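Local coordinates for cytochrome c-550-like protein (Thermosynechococcus elongatus, PDB 4LJI) that probably works as a low-potential electron-transfer cytochrome c, carrying one covalently bound heme c and able to replace cytochrome c-550 (PsbV) in part, at residues 2-5 with 6-10; 77-80 with 81-85; 104-108 with 109-113. All blocks are in the same frame, centred on the assembly; numbering follows the deposited sequence. Where two conformers were deposited one is given.

Contact 1. Residues 2-5 with 6-10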
loop_
_atom_site.group_PDB
_atom_site.type_symbol
_atom_site.label_atom_id
_atom_site.label_comp_id
_atom_site.label_asym_id
_atom_site.label_seq_id
_atom_site.Cartn_x
_atom_site.Cartn_y
_atom_site.Cartn_z
ATOM N N ALA A 2 -6.867 11.069 -17.797
ATOM C CA ALA A 2 -6.280 9.852 -17.246
ATOM C C ALA A 2 -4.952 9.522 -17.917
ATOM O O ALA A 2 -4.262 8.589 -17.508
ATOM C CB ALA A 2 -7.254 8.681 -17.372
ATOM N N GLY A 3 -4.594 10.294 -18.944
ATOM C CA GLY A 3 -3.370 10.063 -19.697
ATOM C C GLY A 3 -2.113 10.521 -18.977
ATOM O O GLY A 3 -1.150 9.762 -18.823
ATOM N N VAL A 4 -2.110 11.779 -18.552
ATOM C CA VAL A 4 -1.058 12.281 -17.674
ATOM C C VAL A 4 -1.688 12.784 -16.381
ATOM O O VAL A 4 -2.614 13.596 -16.399
ATOM C CB VAL A 4 -0.244 13.412 -18.320
ATOM C CG1 VAL A 4 0.833 13.921 -17.356
ATOM C CG2 VAL A 4 0.382 12.938 -19.622
ATOM N N ASP A 5 -1.193 12.307 -15.253
ATOM C CA ASP A 5 -1.759 12.733 -13.986
ATOM C C ASP A 5 -1.206 14.098 -13.562
ATOM O O ASP A 5 -0.058 14.431 -13.836
ATOM C CB ASP A 5 -1.560 11.653 -12.921
ATOM C CG ASP A 5 -2.487 10.457 -13.129
ATOM O OD1 ASP A 5 -2.984 10.268 -14.266
ATOM O OD2 ASP A 5 -2.722 9.706 -12.161
ATOM N N ASN A 6 -2.054 14.900 -12.917
ATOM C CA ASN A 6 -1.665 16.248 -12.512
ATOM C C ASN A 6 -0.431 16.252 -11.625
ATOM O O ASN A 6 0.407 17.135 -11.747
ATOM C CB ASN A 6 -2.815 16.998 -11.827
ATOM C CG ASN A 6 -2.456 18.452 -11.502
ATOM O OD1 ASN A 6 -2.298 19.279 -12.405
ATOM N ND2 ASN A 6 -2.320 18.766 -10.210
ATOM N N TYR A 7 -0.318 15.254 -10.755
ATOM C CA TYR A 7 0.837 15.163 -9.862
ATOM C C TYR A 7 2.151 15.204 -10.628
ATOM O O TYR A 7 3.113 15.819 -10.193
ATOM C CB TYR A 7 0.756 13.931 -8.960
ATOM C CG TYR A 7 1.952 13.768 -8.042
ATOM C CD1 TYR A 7 1.995 14.406 -6.810
ATOM C CD2 TYR A 7 3.057 13.005 -8.424
ATOM C CE1 TYR A 7 3.086 14.278 -5.977
ATOM C CE2 TYR A 7 4.142 12.851 -7.586
ATOM C CZ TYR A 7 4.149 13.497 -6.361
ATOM O OH TYR A 7 5.224 13.364 -5.520
ATOM N N VAL A 8 2.177 14.546 -11.779
ATOM C CA VAL A 8 3.365 14.536 -12.626
ATOM C C VAL A 8 3.681 15.902 -13.274
ATOM O O VAL A 8 4.848 16.323 -13.362
ATOM C CB VAL A 8 3.225 13.451 -13.712
ATOM C CG1 VAL A 8 4.342 13.634 -14.774
ATOM C CG2 VAL A 8 3.174 12.053 -13.073
ATOM N N ILE A 9 2.650 16.591 -13.752
ATOM C CA ILE A 9 2.841 17.918 -14.334
ATOM C C ILE A 9 3.296 18.929 -13.278
ATOM O O ILE A 9 4.305 19.609 -13.460
ATOM C CB ILE A 9 1.551 18.439 -14.988
ATOM C CG1 ILE A 9 1.068 17.463 -16.053
ATOM C CG2 ILE A 9 1.773 19.812 -15.600
ATOM C CD1 ILE A 9 2.089 17.209 -17.103
ATOM N N GLN A 10 2.551 19.005 -12.174
ATOM C CA GLN A 10 2.723 20.059 -11.170
ATOM C C GLN A 10 3.794 19.766 -10.113
ATOM O O GLN A 10 4.498 20.672 -9.659
ATOM C CB GLN A 10 1.378 20.366 -10.483
ATOM C CG GLN A 10 1.452 21.432 -9.376
ATOM C CD GLN A 10 0.109 21.665 -8.680
ATOM O OE1 GLN A 10 -0.924 21.133 -9.099
ATOM N NE2 GLN A 10 0.123 22.467 -7.612
#
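V4 and I9 meet through their branch ends where the N-terminal arm turns into helix 6-10. CG1 of V4 comes to 3.5 Å from CD1 of I9, and the two side chains cross at about a right angle. The I9 torsions explain this approach. Its CG1 lies on the backbone N side, chi1 -57°, and a second turn of -57° folds CD1 back to the valine. The same V4 methyl, CG1, is a looser neighbour of V8 CG1 at 4.4 Å. V8 points its CB at the arm, and that CB rests 3.4 Å from the carbonyl O of D5. The D5 carbonyl faces the first turn of the helix. It accepts two weak bonds: one from V8 N at 3.0 Å, well bent, and a straighter but long one from I9 N at 3.5 Å. D5 holds the N-cap position, yet its side chain makes no capping bond. The carboxylate leads away from the helix, and its OD2 forms a salt bridge with R41. On the outer face of the helix, N6 ND2 gives a hydrogen bond to Q10 OE1 at 3.0 Å. The acceptor lies near the plane of the N6 amide. The bond spans one turn, alongside the backbone bond from Q10 N to N6 O.

The contact lies at the surface, against helix 33-46. V4 touches A33, V34 and T37 of that helix, V8 also packs on T37, and D5 N bonds to T37 OG1. Y7 makes a cation-pi contact with K40 there and also touches A128 and W131.

Contact 2. Residues 77-80 with 81-85. With HEC (heme c), chain C.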
loop_
_atom_site.group_PDB
_atom_site.type_symbol
_atom_site.label_atom_id
_atom_site.label_comp_id
_atom_site.label_asym_id
_atom_site.label_seq_id
_atom_site.Cartn_x
_atom_site.Cartn_y
_atom_site.Cartn_z
ATOM N N ASP A 77 20.294 5.315 -7.071
ATOM C CA ASP A 77 19.956 6.584 -7.702
ATOM C C ASP A 77 19.962 6.531 -9.222
ATOM O O ASP A 77 20.123 7.560 -9.892
ATOM C CB ASP A 77 20.912 7.684 -7.206
ATOM C CG ASP A 77 22.382 7.386 -7.518
ATOM O OD1 ASP A 77 22.746 6.313 -8.093
ATOM O OD2 ASP A 77 23.210 8.263 -7.174
ATOM N N THR A 78 19.773 5.325 -9.767
ATOM C CA THR A 78 19.694 5.119 -11.215
ATOM C C THR A 78 18.597 4.126 -11.510
ATOM O O THR A 78 18.197 3.378 -10.617
ATOM C CB THR A 78 21.024 4.558 -11.784
ATOM O OG1 THR A 78 21.256 3.270 -11.215
ATOM C CG2 THR A 78 22.214 5.459 -11.456
ATOM N N ILE A 79 18.091 4.116 -12.741
ATOM C CA ILE A 79 17.066 3.141 -13.128
ATOM C C ILE A 79 17.554 1.706 -12.903
ATOM O O ILE A 79 16.835 0.883 -12.326
ATOM C CB ILE A 79 16.669 3.268 -14.620
ATOM C CG1 ILE A 79 16.130 4.663 -14.936
ATOM C CG2 ILE A 79 15.560 2.231 -14.929
ATOM C CD1 ILE A 79 14.911 5.065 -14.068
ATOM N N ALA A 80 18.765 1.387 -13.378
ATOM C CA ALA A 80 19.248 0.022 -13.260
ATOM C C ALA A 80 19.396 -0.419 -11.808
ATOM O O ALA A 80 19.083 -1.571 -11.455
ATOM C CB ALA A 80 20.558 -0.163 -14.012
ATOM N N SER A 81 19.858 0.489 -10.950
ATOM C CA SER A 81 20.079 0.119 -9.554
ATOM C C SER A 81 18.759 -0.068 -8.804
ATOM O O SER A 81 18.670 -0.917 -7.957
ATOM C CB SER A 81 20.993 1.134 -8.832
ATOM O OG SER A 81 20.480 2.453 -8.889
ATOM N N LEU A 82 17.740 0.704 -9.159
ATOM C CA LEU A 82 16.429 0.582 -8.458
ATOM C C LEU A 82 15.727 -0.702 -8.946
ATOM O O LEU A 82 15.132 -1.426 -8.158
ATOM C CB LEU A 82 15.552 1.809 -8.687
ATOM C CG LEU A 82 15.985 3.009 -7.860
ATOM C CD1 LEU A 82 15.273 4.242 -8.369
ATOM C CD2 LEU A 82 15.633 2.731 -6.444
ATOM N N VAL A 83 15.829 -0.994 -10.234
ATOM C CA VAL A 83 15.227 -2.227 -10.752
ATOM C C VAL A 83 15.882 -3.459 -10.096
ATOM O O VAL A 83 15.171 -4.358 -9.576
ATOM C CB VAL A 83 15.338 -2.294 -12.304
ATOM C CG1 VAL A 83 14.932 -3.677 -12.841
ATOM C CG2 VAL A 83 14.469 -1.195 -12.883
ATOM N N ALA A 84 17.209 -3.471 -10.043
ATOM C CA ALA A 84 17.932 -4.604 -9.468
ATOM C C ALA A 84 17.597 -4.752 -7.999
ATOM O O ALA A 84 17.647 -5.854 -7.464
ATOM C CB ALA A 84 19.391 -4.444 -9.626
ATOM N N PHE A 85 17.264 -3.637 -7.362
ATOM C CA PHE A 85 16.922 -3.669 -5.950
ATOM C C PHE A 85 15.573 -4.340 -5.814
ATOM O O PHE A 85 15.396 -5.251 -5.009
ATOM C CB PHE A 85 16.879 -2.270 -5.323
ATOM C CG PHE A 85 16.407 -2.284 -3.915
ATOM C CD1 PHE A 85 17.282 -2.610 -2.881
ATOM C CD2 PHE A 85 15.080 -2.010 -3.635
ATOM C CE1 PHE A 85 16.822 -2.650 -1.568
ATOM C CE2 PHE A 85 14.607 -2.039 -2.337
ATOM C CZ PHE A 85 15.501 -2.359 -1.298
HETATM FE FE HEC C . 10.389 -0.777 0.080
HETATM C CHA HEC C . 13.538 -0.032 1.282
HETATM C CHB HEC C . 11.214 0.568 -2.987
HETATM C CHC HEC C . 7.299 -1.805 -1.252
HETATM C CHD HEC C . 9.356 -1.644 3.162
HETATM N NA HEC C . 11.995 0.133 -0.695
HETATM C C1A HEC C . 13.208 0.288 -0.025
HETATM C C2A HEC C . 14.134 0.950 -0.924
HETATM C C3A HEC C . 13.471 1.117 -2.100
HETATM C C4A HEC C . 12.179 0.587 -1.997
HETATM C CMA HEC C . 14.038 1.733 -3.352
HETATM C CAA HEC C . 15.567 1.391 -0.625
HETATM C CBA HEC C . 15.585 2.786 0.048
HETATM C CGA HEC C . 16.966 3.308 0.359
HETATM O O1A HEC C . 18.009 2.693 -0.001
HETATM O O2A HEC C . 17.081 4.408 0.992
HETATM N NB HEC C . 9.413 -0.637 -1.760
HETATM C C1B HEC C . 9.970 -0.092 -2.858
HETATM C C2B HEC C . 9.048 -0.178 -3.922
HETATM C C3B HEC C . 7.945 -0.873 -3.492
HETATM C C4B HEC C . 8.203 -1.135 -2.067
HETATM C CMB HEC C . 9.294 0.321 -5.328
HETATM C CAB HEC C . 6.716 -1.216 -4.250
HETATM C CBB HEC C . 6.967 -2.140 -5.252
HETATM N NC HEC C . 8.636 -1.573 0.818
HETATM C C1C HEC C . 7.525 -1.936 0.103
HETATM C C2C HEC C . 6.545 -2.316 1.028
HETATM C C3C HEC C . 7.107 -2.284 2.278
HETATM C C4C HEC C . 8.446 -1.821 2.153
HETATM C CMC HEC C . 5.127 -2.739 0.674
HETATM C CAC HEC C . 6.375 -2.585 3.548
HETATM C CBC HEC C . 5.855 -3.812 3.778
HETATM N ND HEC C . 11.273 -0.812 1.843
HETATM C C1D HEC C . 10.688 -1.260 2.964
HETATM C C2D HEC C . 11.657 -1.267 4.059
HETATM C C3D HEC C . 12.819 -0.805 3.556
HETATM C C4D HEC C . 12.557 -0.507 2.156
HETATM C CMD HEC C . 11.385 -1.688 5.490
HETATM C CAD HEC C . 14.119 -0.662 4.300
HETATM C CBD HEC C . 14.976 -1.889 3.925
HETATM C CGD HEC C . 16.297 -2.281 4.561
HETATM O O1D HEC C . 17.189 -1.444 4.864
HETATM O O2D HEC C . 16.505 -3.504 4.758
#
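S81 reaches back to T78 across the first turn of helix 79-87. Its CB lies 3.2 Å from T78 OG1, and its OG continues to 2.6 Å from the same T78 OG1. This is a short hydroxyl-to-hydroxyl hydrogen bond. Both hydroxyls sit between their own backbone N and carbonyl carbon, chi1 57° for S81 and 63° for T78, and these torsions bring them together. S81 OG also makes a weak hydrogen bond with P75 O. T78 is the N-cap residue, and its carbonyl O accepts from L82 N at 3.1 Å. The i to i+4 series continues with V83 N to I79 O and A84 N to A80 O, both 3.0 Å. I79 and V83 touch lightly through their CG2 methyls.

The heme side belongs to L82 and F85. L82 CD2 lies 3.6 Å from the heme methyl CMA. F85 CE2 comes to 3.3 Å from heme C2A, which approaches the phenyl ring obliquely. D77 turns away from the helix and forms a salt bridge with K70.

The chemistry is divided. Hydroxyl and backbone bonds hold the start of the helix. L82 and F85 give the heme apolar carbon, while R76 NH1 supplies a hydrogen bond to it.

Contact 3. Residues 104-108 with 109-113; sequences VSEDW and LTTEQ
Apolar contact centres on L109. V104 CG1 lies 3.5 Å from L109 CB and also meets CD1, at a slant. L109 CG lies 3.5 Å from W108 CD1, at the ring edge and near the indole plane. W108 NE1 bonds to N46. With alanine at L109, CB would still meet V104, but losing the branch is likely to open a gap towards L114 and leave the W108 ring edge without its apolar neighbour.

Backbone bonds close the turn. S105 O accepts from L109 N at 3.0 Å and from W108 N. E106 CA adds a CH...O contact to L109 O.

Side-chain bonds follow. S105 OG accepts weakly from D107 N and W108 N. T110 and Q113 form a capping box: Q113 N donates to T110 OG1 at 3.2 Å, and T110 N to Q113 OE1 at 2.9 Å, in the carbonyl plane on a lone pair. A water donates to the same OE1 at 2.6 Å and weakly to W108 O.

L109 packs on L114 of helix 111-127 and L42 of helix 33-46. R87 of helix 79-87 bonds to V104 O and L109 O, and V104 touches the heme.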
loop_
_atom_site.group_PDB
_atom_site.type_symbol
_atom_site.label_atom_id
_atom_site.label_comp_id
_atom_site.label_asym_id
_atom_site.label_seq_id
_atom_site.Cartn_x
_atom_site.Cartn_y
_atom_site.Cartn_z
ATOM N N VAL A 104 9.694 -7.895 -6.135
ATOM C CA VAL A 104 8.772 -7.871 -7.247
ATOM C C VAL A 104 9.306 -8.818 -8.336
ATOM O O VAL A 104 10.336 -8.566 -8.946
ATOM C CB VAL A 104 8.588 -6.473 -7.801
ATOM C CG1 VAL A 104 7.688 -6.500 -8.999
ATOM C CG2 VAL A 104 7.963 -5.566 -6.738
ATOM N N SER A 105 8.575 -9.910 -8.535
ATOM C CA SER A 105 8.951 -10.976 -9.442
ATOM C C SER A 105 8.629 -10.518 -10.835
ATOM O O SER A 105 7.850 -9.607 -11.029
ATOM C CB SER A 105 8.117 -12.216 -9.149
ATOM O OG SER A 105 6.850 -12.122 -9.813
ATOM N N GLU A 106 9.213 -11.167 -11.843
ATOM C CA GLU A 106 8.919 -10.744 -13.201
ATOM C C GLU A 106 7.510 -11.115 -13.604
ATOM O O GLU A 106 6.977 -10.614 -14.586
ATOM C CB GLU A 106 9.903 -11.366 -14.175
ATOM C CG GLU A 106 11.300 -10.813 -14.041
ATOM C CD GLU A 106 12.176 -11.208 -15.212
ATOM O OE1 GLU A 106 11.900 -10.771 -16.356
ATOM O OE2 GLU A 106 13.153 -11.954 -14.997
ATOM N N ASP A 107 6.928 -12.033 -12.849
ATOM C CA ASP A 107 5.565 -12.476 -13.067
ATOM C C ASP A 107 4.600 -11.414 -12.541
ATOM O O ASP A 107 3.425 -11.370 -12.914
ATOM C CB ASP A 107 5.362 -13.807 -12.356
ATOM C CG ASP A 107 6.513 -14.769 -12.606
ATOM O OD1 ASP A 107 6.530 -15.437 -13.673
ATOM O OD2 ASP A 107 7.421 -14.837 -11.745
ATOM N N TRP A 108 5.117 -10.546 -11.685
ATOM C CA TRP A 108 4.317 -9.466 -11.116
ATOM C C TRP A 108 4.481 -8.201 -11.961
ATOM O O TRP A 108 3.509 -7.680 -12.508
ATOM C CB TRP A 108 4.726 -9.242 -9.661
ATOM C CG TRP A 108 3.792 -8.366 -8.866
ATOM C CD1 TRP A 108 3.842 -7.014 -8.760
ATOM C CD2 TRP A 108 2.684 -8.791 -8.058
ATOM N NE1 TRP A 108 2.834 -6.559 -7.943
ATOM C CE2 TRP A 108 2.106 -7.632 -7.501
ATOM C CE3 TRP A 108 2.126 -10.038 -7.750
ATOM C CZ2 TRP A 108 0.995 -7.681 -6.649
ATOM C CZ3 TRP A 108 1.015 -10.085 -6.901
ATOM C CH2 TRP A 108 0.466 -8.911 -6.367
ATOM N N LEU A 109 5.712 -7.716 -12.084
ATOM C CA LEU A 109 5.991 -6.572 -12.944
ATOM C C LEU A 109 7.066 -6.872 -13.991
ATOM O O LEU A 109 8.096 -7.439 -13.671
ATOM C CB LEU A 109 6.400 -5.372 -12.087
ATOM C CG LEU A 109 5.248 -4.880 -11.217
ATOM C CD1 LEU A 109 5.713 -3.764 -10.296
ATOM C CD2 LEU A 109 4.124 -4.421 -12.108
ATOM N N THR A 110 6.820 -6.478 -15.233
ATOM C CA THR A 110 7.788 -6.700 -16.327
ATOM C C THR A 110 8.897 -5.681 -16.138
ATOM O O THR A 110 8.750 -4.725 -15.374
ATOM C CB THR A 110 7.164 -6.446 -17.676
ATOM O OG1 THR A 110 6.848 -5.048 -17.806
ATOM C CG2 THR A 110 5.898 -7.299 -17.841
ATOM N N THR A 111 10.002 -5.906 -16.825
ATOM C CA THR A 111 11.136 -4.993 -16.872
ATOM C C THR A 111 10.710 -3.548 -17.110
ATOM O O THR A 111 11.104 -2.664 -16.362
ATOM C CB THR A 111 12.092 -5.425 -18.015
ATOM O OG1 THR A 111 12.413 -6.801 -17.822
ATOM C CG2 THR A 111 13.371 -4.582 -18.026
ATOM N N GLU A 112 9.916 -3.317 -18.151
ATOM C CA GLU A 112 9.515 -1.966 -18.523
ATOM C C GLU A 112 8.643 -1.317 -17.449
ATOM O O GLU A 112 8.785 -0.133 -17.145
ATOM C CB GLU A 112 8.766 -1.966 -19.849
ATOM C CG GLU A 112 9.656 -2.269 -21.061
ATOM C CD GLU A 112 9.552 -3.719 -21.495
ATOM O OE1 GLU A 112 9.333 -4.583 -20.612
ATOM O OE2 GLU A 112 9.690 -3.990 -22.722
ATOM N N GLN A 113 7.722 -2.098 -16.905
ATOM C CA GLN A 113 6.874 -1.589 -15.814
ATOM C C GLN A 113 7.715 -1.156 -14.624
ATOM O O GLN A 113 7.528 -0.048 -14.084
ATOM C CB GLN A 113 5.872 -2.631 -15.337
ATOM C CG GLN A 113 4.686 -2.821 -16.243
ATOM C CD GLN A 113 3.804 -3.941 -15.763
ATOM O OE1 GLN A 113 4.257 -5.065 -15.535
ATOM N NE2 GLN A 113 2.536 -3.634 -15.576
HETATM O O HOH W 1 3.239 -7.462 -15.842
#

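Overall arrangement
The three contacts follow one another along the chain, and none nests within or crosses another. Contact 1 comes first. It closes the turn from the N-terminal arm into helix 6-10, at the surface beside helix 33-46. Contact 2 closes the start of helix 79-87, on the opposite side of the chain's centre; the centres of contacts 1 and 2 are about 24 Å apart. Contact 3 shapes the loop before helix 111-127 and the start of that helix. Contacts 2 and 3 are neighbours, with nearest atoms about 5 Å apart. Both reach the heme pocket. Contact 2 packs on helix 111-127, and contact 3 forms its start. Helix 33-46 receives contacts 1 and 3.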